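PDB 6ABW: citrate synthase from Metallosphaera sedula, which probably catalyses the condensation of acetyl-CoA with oxaloacetate and water to give citrate and free CoA, a step of the tricarboxylic acid cycle. Local coordinates for residues D93-L98 and E109-A114; E86-V91 and S116-M121; D103-M108 and M341-F346. One frame throughout, in Å; residues are numbered along the deposited sequence.

Contact 1. Residues D93-L98 and E109-A114; sequences DMIYSL and ETAFSA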
loop_
_atom_site.group_PDB
_atom_site.type_symbol
_atom_site.label_atom_id
_atom_site.label_comp_id
_atom_site.label_asym_id
_atom_site.label_seq_id
_atom_site.Cartn_x
_atom_site.Cartn_y
_atom_site.Cartn_z
ATOM N N ASP A 93 -12.719 -10.326 -13.282
ATOM C CA ASP A 93 -12.299 -9.883 -14.623
ATOM C C ASP A 93 -10.941 -9.216 -14.540
ATOM O O ASP A 93 -10.079 -9.369 -15.427
ATOM C CB ASP A 93 -13.281 -8.864 -15.227
ATOM C CG ASP A 93 -14.681 -9.441 -15.560
ATOM O OD1 ASP A 93 -14.877 -10.684 -15.501
ATOM O OD2 ASP A 93 -15.596 -8.588 -15.853
ATOM N N MET A 94 -10.725 -8.468 -13.484
ATOM C CA MET A 94 -9.454 -7.775 -13.349
ATOM C C MET A 94 -8.296 -8.698 -13.173
ATOM O O MET A 94 -7.246 -8.520 -13.806
ATOM C CB MET A 94 -9.478 -6.831 -12.161
ATOM C CG MET A 94 -10.407 -5.657 -12.460
ATOM S SD MET A 94 -10.484 -4.382 -11.155
ATOM C CE MET A 94 -8.872 -4.606 -10.447
ATOM N N ILE A 95 -8.476 -9.728 -12.354
ATOM C CA ILE A 95 -7.451 -10.722 -12.183
ATOM C C ILE A 95 -7.073 -11.373 -13.548
ATOM O O ILE A 95 -5.876 -11.587 -13.866
ATOM C CB ILE A 95 -7.878 -11.802 -11.148
ATOM C CG1 ILE A 95 -7.950 -11.226 -9.730
ATOM C CG2 ILE A 95 -6.913 -12.998 -11.180
ATOM C CD1 ILE A 95 -8.827 -12.098 -8.822
ATOM N N TYR A 96 -8.117 -11.707 -14.296
ATOM C CA TYR A 96 -7.955 -12.391 -15.573
ATOM C C TYR A 96 -7.516 -11.441 -16.693
ATOM O O TYR A 96 -7.124 -11.902 -17.741
ATOM C CB TYR A 96 -9.263 -13.092 -15.991
ATOM C CG TYR A 96 -9.358 -14.456 -15.363
ATOM C CD1 TYR A 96 -9.820 -14.599 -14.057
ATOM C CD2 TYR A 96 -8.990 -15.578 -16.053
ATOM C CE1 TYR A 96 -9.915 -15.840 -13.434
ATOM C CE2 TYR A 96 -9.099 -16.836 -15.457
ATOM C CZ TYR A 96 -9.523 -16.952 -14.158
ATOM O OH TYR A 96 -9.640 -18.184 -13.603
ATOM N N SER A 97 -7.464 -10.140 -16.460
ATOM C CA SER A 97 -6.991 -9.238 -17.515
ATOM C C SER A 97 -5.497 -8.854 -17.369
ATOM O O SER A 97 -4.913 -8.306 -18.295
ATOM C CB SER A 97 -7.863 -8.005 -17.553
ATOM O OG SER A 97 -7.498 -7.198 -16.504
ATOM N N LEU A 98 -4.886 -9.163 -16.222
ATOM C CA LEU A 98 -3.437 -8.954 -16.053
ATOM C C LEU A 98 -2.652 -9.976 -16.873
ATOM O O LEU A 98 -3.162 -11.056 -17.173
ATOM C CB LEU A 98 -3.093 -8.994 -14.586
ATOM C CG LEU A 98 -3.653 -7.830 -13.769
ATOM C CD1 LEU A 98 -3.453 -8.062 -12.264
ATOM C CD2 LEU A 98 -2.945 -6.540 -14.159
ATOM N N GLU A 109 -2.652 -7.823 -5.029
ATOM C CA GLU A 109 -2.632 -6.426 -4.704
ATOM C C GLU A 109 -3.710 -5.690 -5.528
ATOM O O GLU A 109 -4.504 -4.870 -4.967
ATOM C CB GLU A 109 -1.219 -5.860 -4.955
ATOM C CG GLU A 109 -0.986 -4.426 -4.608
ATOM C CD GLU A 109 0.199 -3.815 -5.349
ATOM O OE1 GLU A 109 0.195 -3.802 -6.606
ATOM O OE2 GLU A 109 1.087 -3.249 -4.735
ATOM N N THR A 110 -3.820 -6.027 -6.804
ATOM C CA THR A 110 -4.745 -5.376 -7.691
ATOM C C THR A 110 -6.184 -5.741 -7.319
ATOM O O THR A 110 -7.059 -4.891 -7.199
ATOM C CB THR A 110 -4.420 -5.712 -9.138
ATOM O OG1 THR A 110 -3.071 -5.333 -9.413
ATOM C CG2 THR A 110 -5.325 -4.950 -10.091
ATOM N N ALA A 111 -6.412 -7.025 -7.091
ATOM C CA ALA A 111 -7.713 -7.497 -6.647
ATOM C C ALA A 111 -8.156 -6.926 -5.319
ATOM O O ALA A 111 -9.261 -6.471 -5.183
ATOM C CB ALA A 111 -7.739 -9.003 -6.654
ATOM N N PHE A 112 -7.244 -6.784 -4.365
ATOM C CA PHE A 112 -7.579 -6.179 -3.073
ATOM C C PHE A 112 -7.827 -4.684 -3.202
ATOM O O PHE A 112 -8.650 -4.168 -2.448
ATOM C CB PHE A 112 -6.527 -6.505 -2.007
ATOM C CG PHE A 112 -6.874 -7.708 -1.246
ATOM C CD1 PHE A 112 -6.608 -8.957 -1.716
ATOM C CD2 PHE A 112 -7.657 -7.567 -0.077
ATOM C CE1 PHE A 112 -7.045 -10.084 -1.008
ATOM C CE2 PHE A 112 -8.119 -8.688 0.618
ATOM C CZ PHE A 112 -7.844 -9.937 0.132
ATOM N N SER A 113 -7.195 -4.014 -4.199
ATOM C CA SER A 113 -7.496 -2.569 -4.397
ATOM C C SER A 113 -8.917 -2.437 -4.908
ATOM O O SER A 113 -9.664 -1.567 -4.443
ATOM C CB SER A 113 -6.554 -1.754 -5.346
ATOM O OG SER A 113 -5.196 -1.979 -5.007
ATOM N N ALA A 114 -9.313 -3.333 -5.810
ATOM C CA ALA A 114 -10.691 -3.331 -6.292
ATOM C C ALA A 114 -11.699 -3.665 -5.228
ATOM O O ALA A 114 -12.732 -3.034 -5.132
ATOM C CB ALA A 114 -10.840 -4.273 -7.493
#

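Contact 2. Residues E86-V91 and S116-M121; sequences EVPQQV and SSIYGM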
loop_
_atom_site.group_PDB
_atom_site.type_symbol
_atom_site.label_atom_id
_atom_site.label_comp_id
_atom_site.label_asym_id
_atom_site.label_seq_id
_atom_site.Cartn_x
_atom_site.Cartn_y
_atom_site.Cartn_z
ATOM N N GLU A 86 -18.360 -14.814 -2.403
ATOM C CA GLU A 86 -18.763 -14.226 -3.669
ATOM C C GLU A 86 -18.315 -12.763 -3.716
ATOM O O GLU A 86 -18.537 -11.973 -2.775
ATOM C CB GLU A 86 -20.324 -14.352 -3.960
ATOM C CG GLU A 86 -21.288 -13.947 -2.813
ATOM C CD GLU A 86 -22.696 -14.688 -2.771
ATOM O OE1 GLU A 86 -23.433 -14.593 -3.785
ATOM O OE2 GLU A 86 -23.098 -15.317 -1.707
ATOM N N VAL A 87 -17.598 -12.429 -4.792
ATOM C CA VAL A 87 -17.243 -11.028 -5.098
ATOM C C VAL A 87 -17.785 -10.633 -6.463
ATOM O O VAL A 87 -18.098 -11.488 -7.237
ATOM C CB VAL A 87 -15.711 -10.834 -5.065
ATOM C CG1 VAL A 87 -15.236 -11.166 -3.630
ATOM C CG2 VAL A 87 -14.969 -11.683 -6.092
ATOM N N PRO A 88 -17.812 -9.338 -6.775
ATOM C CA PRO A 88 -18.367 -9.009 -8.090
ATOM C C PRO A 88 -17.503 -9.489 -9.190
ATOM O O PRO A 88 -16.255 -9.588 -9.053
ATOM C CB PRO A 88 -18.467 -7.494 -8.071
ATOM C CG PRO A 88 -18.432 -7.131 -6.657
ATOM C CD PRO A 88 -17.565 -8.139 -5.976
ATOM N N GLN A 89 -18.158 -9.784 -10.300
ATOM C CA GLN A 89 -17.488 -10.258 -11.482
ATOM C C GLN A 89 -16.335 -9.359 -11.966
ATOM O O GLN A 89 -15.341 -9.874 -12.514
ATOM C CB GLN A 89 -18.478 -10.562 -12.632
ATOM C CG GLN A 89 -18.669 -12.078 -12.736
ATOM C CD GLN A 89 -17.472 -12.777 -13.352
ATOM O OE1 GLN A 89 -16.783 -12.216 -14.232
ATOM N NE2 GLN A 89 -17.225 -14.031 -12.930
ATOM N N GLN A 90 -16.455 -8.062 -11.707
ATOM C CA GLN A 90 -15.451 -7.105 -12.109
ATOM C C GLN A 90 -14.112 -7.395 -11.414
ATOM O O GLN A 90 -13.064 -7.186 -12.018
ATOM C CB GLN A 90 -15.907 -5.687 -11.817
ATOM C CG GLN A 90 -17.053 -5.208 -12.687
ATOM C CD GLN A 90 -18.429 -5.729 -12.318
ATOM O OE1 GLN A 90 -18.679 -6.247 -11.207
ATOM N NE2 GLN A 90 -19.332 -5.617 -13.264
ATOM N N VAL A 91 -14.145 -7.887 -10.160
ATOM C CA VAL A 91 -12.898 -8.220 -9.463
ATOM C C VAL A 91 -12.218 -9.411 -10.162
ATOM O O VAL A 91 -10.993 -9.410 -10.401
ATOM C CB VAL A 91 -13.145 -8.544 -7.988
ATOM C CG1 VAL A 91 -11.847 -8.896 -7.308
ATOM C CG2 VAL A 91 -13.708 -7.324 -7.312
ATOM N N SER A 116 -11.233 -3.031 -2.073
ATOM C CA SER A 116 -11.302 -1.854 -1.291
ATOM C C SER A 116 -12.287 -0.789 -1.833
ATOM O O SER A 116 -13.050 -0.202 -1.050
ATOM C CB SER A 116 -9.909 -1.309 -1.010
ATOM O OG SER A 116 -9.920 -0.140 -0.235
ATOM N N SER A 117 -12.290 -0.571 -3.129
ATOM C CA SER A 117 -13.154 0.381 -3.778
ATOM C C SER A 117 -14.616 -0.032 -3.685
ATOM O O SER A 117 -15.494 0.819 -3.596
ATOM C CB SER A 117 -12.740 0.478 -5.255
ATOM O OG SER A 117 -11.469 1.131 -5.358
ATOM N N ILE A 118 -14.886 -1.335 -3.709
ATOM C CA ILE A 118 -16.257 -1.855 -3.686
ATOM C C ILE A 118 -16.800 -1.995 -2.241
ATOM O O ILE A 118 -17.951 -1.636 -1.993
ATOM C CB ILE A 118 -16.279 -3.192 -4.459
ATOM C CG1 ILE A 118 -15.986 -2.906 -5.923
ATOM C CG2 ILE A 118 -17.577 -3.942 -4.244
ATOM C CD1 ILE A 118 -15.622 -4.106 -6.733
ATOM N N TYR A 119 -16.013 -2.544 -1.325
ATOM C CA TYR A 119 -16.438 -2.963 -0.017
ATOM C C TYR A 119 -15.910 -2.136 1.125
ATOM O O TYR A 119 -16.348 -2.348 2.273
ATOM C CB TYR A 119 -16.031 -4.403 0.213
ATOM C CG TYR A 119 -16.723 -5.445 -0.604
ATOM C CD1 TYR A 119 -18.106 -5.634 -0.503
ATOM C CD2 TYR A 119 -16.005 -6.292 -1.372
ATOM C CE1 TYR A 119 -18.735 -6.595 -1.272
ATOM C CE2 TYR A 119 -16.624 -7.297 -2.093
ATOM C CZ TYR A 119 -17.988 -7.446 -2.020
ATOM O OH TYR A 119 -18.577 -8.463 -2.759
ATOM N N GLY A 120 -14.916 -1.301 0.878
ATOM C CA GLY A 120 -14.243 -0.578 1.975
ATOM C C GLY A 120 -15.265 0.202 2.809
ATOM O O GLY A 120 -16.116 0.927 2.227
ATOM N N MET A 121 -15.203 0.065 4.131
ATOM C CA MET A 121 -16.077 0.809 5.048
ATOM C C MET A 121 -15.256 1.511 6.119
ATOM O O MET A 121 -14.121 1.098 6.419
ATOM C CB MET A 121 -17.045 -0.168 5.749
ATOM C CG MET A 121 -18.091 -0.798 4.871
ATOM S SD MET A 121 -19.265 0.472 4.358
ATOM C CE MET A 121 -20.269 0.493 5.876
#

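Contact 3. Residues D103-M108 and M341-F346; sequences DAVGMM and MFTSLF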
loop_
_atom_site.group_PDB
_atom_site.type_symbol
_atom_site.label_atom_id
_atom_site.label_comp_id
_atom_site.label_asym_id
_atom_site.label_seq_id
_atom_site.Cartn_x
_atom_site.Cartn_y
_atom_site.Cartn_z
ATOM N N ASP A 103 3.552 -11.314 -11.399
ATOM C CA ASP A 103 3.786 -11.796 -10.039
ATOM C C ASP A 103 2.414 -12.021 -9.329
ATOM O O ASP A 103 1.536 -11.151 -9.367
ATOM C CB ASP A 103 4.604 -10.762 -9.308
ATOM C CG ASP A 103 5.022 -11.220 -7.924
ATOM O OD1 ASP A 103 4.215 -11.779 -7.190
ATOM O OD2 ASP A 103 6.199 -11.036 -7.558
ATOM N N ALA A 104 2.214 -13.195 -8.743
ATOM C CA ALA A 104 0.941 -13.511 -8.133
ATOM C C ALA A 104 0.577 -12.549 -6.975
ATOM O O ALA A 104 -0.560 -12.215 -6.825
ATOM C CB ALA A 104 0.922 -14.958 -7.682
ATOM N N VAL A 105 1.553 -12.105 -6.177
ATOM C CA VAL A 105 1.274 -11.192 -5.107
ATOM C C VAL A 105 0.762 -9.843 -5.670
ATOM O O VAL A 105 -0.148 -9.234 -5.098
ATOM C CB VAL A 105 2.513 -11.031 -4.203
ATOM C CG1 VAL A 105 2.314 -9.882 -3.167
ATOM C CG2 VAL A 105 2.750 -12.354 -3.527
ATOM N N GLY A 106 1.291 -9.424 -6.830
ATOM C CA GLY A 106 0.863 -8.236 -7.558
ATOM C C GLY A 106 -0.581 -8.351 -8.051
ATOM O O GLY A 106 -1.371 -7.394 -7.994
ATOM N N MET A 107 -0.935 -9.526 -8.539
ATOM C CA MET A 107 -2.311 -9.764 -8.908
ATOM C C MET A 107 -3.246 -9.675 -7.688
ATOM O O MET A 107 -4.341 -9.107 -7.747
ATOM C CB MET A 107 -2.404 -11.127 -9.592
ATOM C CG MET A 107 -1.570 -11.191 -10.842
ATOM S SD MET A 107 -1.611 -12.824 -11.652
ATOM C CE MET A 107 -3.273 -12.899 -12.038
ATOM N N MET A 108 -2.834 -10.244 -6.558
ATOM C CA MET A 108 -3.571 -10.072 -5.329
ATOM C C MET A 108 -3.715 -8.602 -4.944
ATOM O O MET A 108 -4.756 -8.197 -4.477
ATOM C CB MET A 108 -2.909 -10.821 -4.158
ATOM C CG MET A 108 -2.823 -12.306 -4.262
ATOM S SD MET A 108 -2.117 -12.980 -2.701
ATOM C CE MET A 108 -3.137 -12.478 -1.467
ATOM N N MET A 341 3.046 -19.618 -6.639
ATOM C CA MET A 341 1.981 -19.302 -5.729
ATOM C C MET A 341 2.469 -19.252 -4.295
ATOM O O MET A 341 1.648 -18.883 -3.460
ATOM C CB MET A 341 0.832 -20.333 -5.776
ATOM C CG MET A 341 -0.009 -20.296 -7.059
ATOM S SD MET A 341 -0.753 -18.718 -7.416
ATOM C CE MET A 341 -1.862 -18.512 -6.048
ATOM N N PHE A 342 3.717 -19.621 -3.947
ATOM C CA PHE A 342 3.972 -19.838 -2.532
ATOM C C PHE A 342 3.836 -18.596 -1.606
ATOM O O PHE A 342 3.271 -18.684 -0.520
ATOM C CB PHE A 342 5.322 -20.498 -2.316
ATOM C CG PHE A 342 5.492 -21.899 -2.886
ATOM C CD1 PHE A 342 4.459 -22.629 -3.367
ATOM C CD2 PHE A 342 6.770 -22.460 -2.842
ATOM C CE1 PHE A 342 4.710 -23.922 -3.881
ATOM C CE2 PHE A 342 7.040 -23.719 -3.313
ATOM C CZ PHE A 342 5.986 -24.464 -3.839
ATOM N N THR A 343 4.334 -17.456 -2.065
ATOM C CA THR A 343 4.206 -16.249 -1.282
ATOM C C THR A 343 2.725 -15.790 -1.195
ATOM O O THR A 343 2.342 -15.194 -0.202
ATOM C CB THR A 343 5.173 -15.151 -1.767
ATOM O OG1 THR A 343 6.509 -15.628 -1.475
ATOM C CG2 THR A 343 4.967 -13.849 -0.996
ATOM N N SER A 344 1.930 -16.016 -2.254
ATOM C CA SER A 344 0.495 -15.733 -2.230
ATOM C C SER A 344 -0.241 -16.588 -1.198
ATOM O O SER A 344 -1.200 -16.114 -0.548
ATOM C CB SER A 344 -0.135 -15.904 -3.638
ATOM O OG SER A 344 0.324 -14.877 -4.466
ATOM N N LEU A 345 0.226 -17.830 -0.998
ATOM C CA LEU A 345 -0.341 -18.735 0.008
ATOM C C LEU A 345 0.012 -18.289 1.407
ATOM O O LEU A 345 -0.817 -18.320 2.312
ATOM C CB LEU A 345 0.045 -20.197 -0.235
ATOM C CG LEU A 345 -0.491 -20.735 -1.546
ATOM C CD1 LEU A 345 0.345 -21.952 -1.985
ATOM C CD2 LEU A 345 -1.959 -21.101 -1.333
ATOM N N PHE A 346 1.246 -17.836 1.584
ATOM C CA PHE A 346 1.632 -17.119 2.780
ATOM C C PHE A 346 0.667 -15.948 3.036
ATOM O O PHE A 346 0.167 -15.756 4.181
ATOM C CB PHE A 346 3.115 -16.619 2.680
ATOM C CG PHE A 346 3.504 -15.614 3.719
ATOM C CD1 PHE A 346 4.029 -16.035 4.947
ATOM C CD2 PHE A 346 3.317 -14.286 3.511
ATOM C CE1 PHE A 346 4.388 -15.105 5.910
ATOM C CE2 PHE A 346 3.619 -13.339 4.489
ATOM C CZ PHE A 346 4.130 -13.750 5.700
#

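Contact 1. Residues D93-L98 and E109-A114
Met94 lays its terminal methyl across the side of helix 104-119, where CE lies 3.6 Å from Thr110 CG2 and equally near Ala114 CB. Thr110 and Ala114 stand one helical turn apart, and the methyl fits between them while the sulfur stays close behind it, over the Ala114 methyl. The chain reaches this place extended as far as its thioether (chi2 -177°) and then bends sharply at chi3, 27°, which turns CE toward Thr110. Just past the end of its own helix, Leu98 meets Thr110 tip to tip, its CD1 4.0 Å from Thr110 OG1. That hydroxyl is not left without a polar partner: it is hydrogen-bonded to the carbonyl of Gly106, in the preceding turn. Ile95 sets CG1 3.8 Å from Ala111 CB, with CD1 scarcely farther; the CA atoms of this pair are the nearest across the segments.

No hydrogen bond crosses the contact, which rests on methyl, methylene and thioether groups; alanine at positions 111 and 114 allows the larger Ile95 and Met94 to settle close against the second helix. Within that helix, Ser113 OG lies 3.0 Å from Glu109 O, above the carbonyl plane, and it also pairs with Ser113 OG of the second subunit.

The short helical segments run antiparallel, 9.4 Å apart at 154°, as the two arms of a helical hairpin. It is built into the dimer interface, where Met94 packs on Met94 of the second subunit. Around the hairpin, helix 128-151 brings Val142 against Ala111 and Leu135 against Phe112, while helix 214-225 flanks Phe112 and Ser113.

Contact 2. Residues E86-V91 and S116-M121
The Tyr119 ring meets Val87 at its edge, where Val87 CG1 stands near the ring plane, and Pro88 CD approaches it obliquely. One face carries the neighbouring Ile118, whose CG2 sits 3.9 Å above the plane of the Tyr119 ring and over its centre; Arg138 of helix 128-151 adds a cation-pi contact. The site closes the open end of a helical hairpin: helix 89-97 starts here, with Pro88 as its N-cap residue, and helix 104-119 ends here, Gly120 being the first residue to leave helical geometry.

Pro88 links the two side chains of the other helix. Its CD lies 3.4 Å from Tyr119 OH, and its CG is 4.1 Å from Ile118 CG2, so that the pyrrolidine ring touches both side chains at once. Replacing Pro88 by an alanine would remove CG and CD, and would probably leave the hydroxyl end of Tyr119 and the CG2 branch of Ile118 without their neighbour, setting the phenol freer to swing. The Tyr119 hydroxyl also comes near the Glu86 carbonyl, although no hydrogen bond crosses the contact.

Toward the buried side, Val91 takes over from the proline. The CG1 arm of Ile118 is turned anti to the carbonyl carbon (chi1 -66°) and continues nearly extended, carrying CD1 toward helix 89-97. Leu115 packs beside Val87 and Val91, while Ile118 also touches Pro99 of the second subunit. Between the two helices the hydrocarbon seam finishes with Val91 CG2 at 3.8 Å from Ile118 CD1.

Contact 3. Residues D103-M108 and M341-F346
Thr343 OG1 is gripped by the Glu235 carboxylate, the backbone N of Gly232 and a glycerol probably carried over from the crystallisation liquor, while its CG2 branch lies 3.7 Å from Val105 CG2. With OG1 anti to the carbonyl carbon (chi1 -67°), the residue offers its hydroxyl to those partners and its methyl to Val105. Here two helices of the largely helical citrate synthase fold, 104-119 and 342-365, cross with their short segments at 42°, near their N-terminal ends.

Ser344 is the centre of the crossing, set among Ala104, Val105 and Met108. Its OG sits 3.3 Å from Ala104 CB, and Val105 CG2 and Met108 SD are both at 3.6 Å from the same Ser344 OG. Val105 N also lies nearby, but at a poor angle for bonding: its N-H is taken by the N-cap Asp103, whose OD1 accepts at 2.9 Å almost along its C-O axis.

The buried site is close to the acetyl-CoA pocket. The side chain of Thr343 is about 7 Å from the bound acetyl-CoA and about 8 Å from that of Asp325, a predicted active-site residue. The bend at chi2 (-57°) folds Met341 back and puts its SD 4.1 Å from Ala104 CB.

In the fold
All three contacts share helix 104-119, read from its N-terminal end in contact 3 through its middle in contact 1 to its C-terminal end in contact 2. Contacts 1 and 2 join it to the same partner, helix 89-97, and touch where Val91 meets Ala111 and Ala114. Contact 3 instead brings in helix 342-365 from far along the sequence, and adjoins contact 1 through Met107, which packs on Ile95 and Leu98. Contacts 1 and 3 are buried, contact 2 lies at the surface. Contact 1 is methionine, threonine and alanine packing; contact 2 sets a tyrosine and an isoleucine against a proline; contact 3, nearest the chain's centre, gathers alanine, valine and methionine round Ser344.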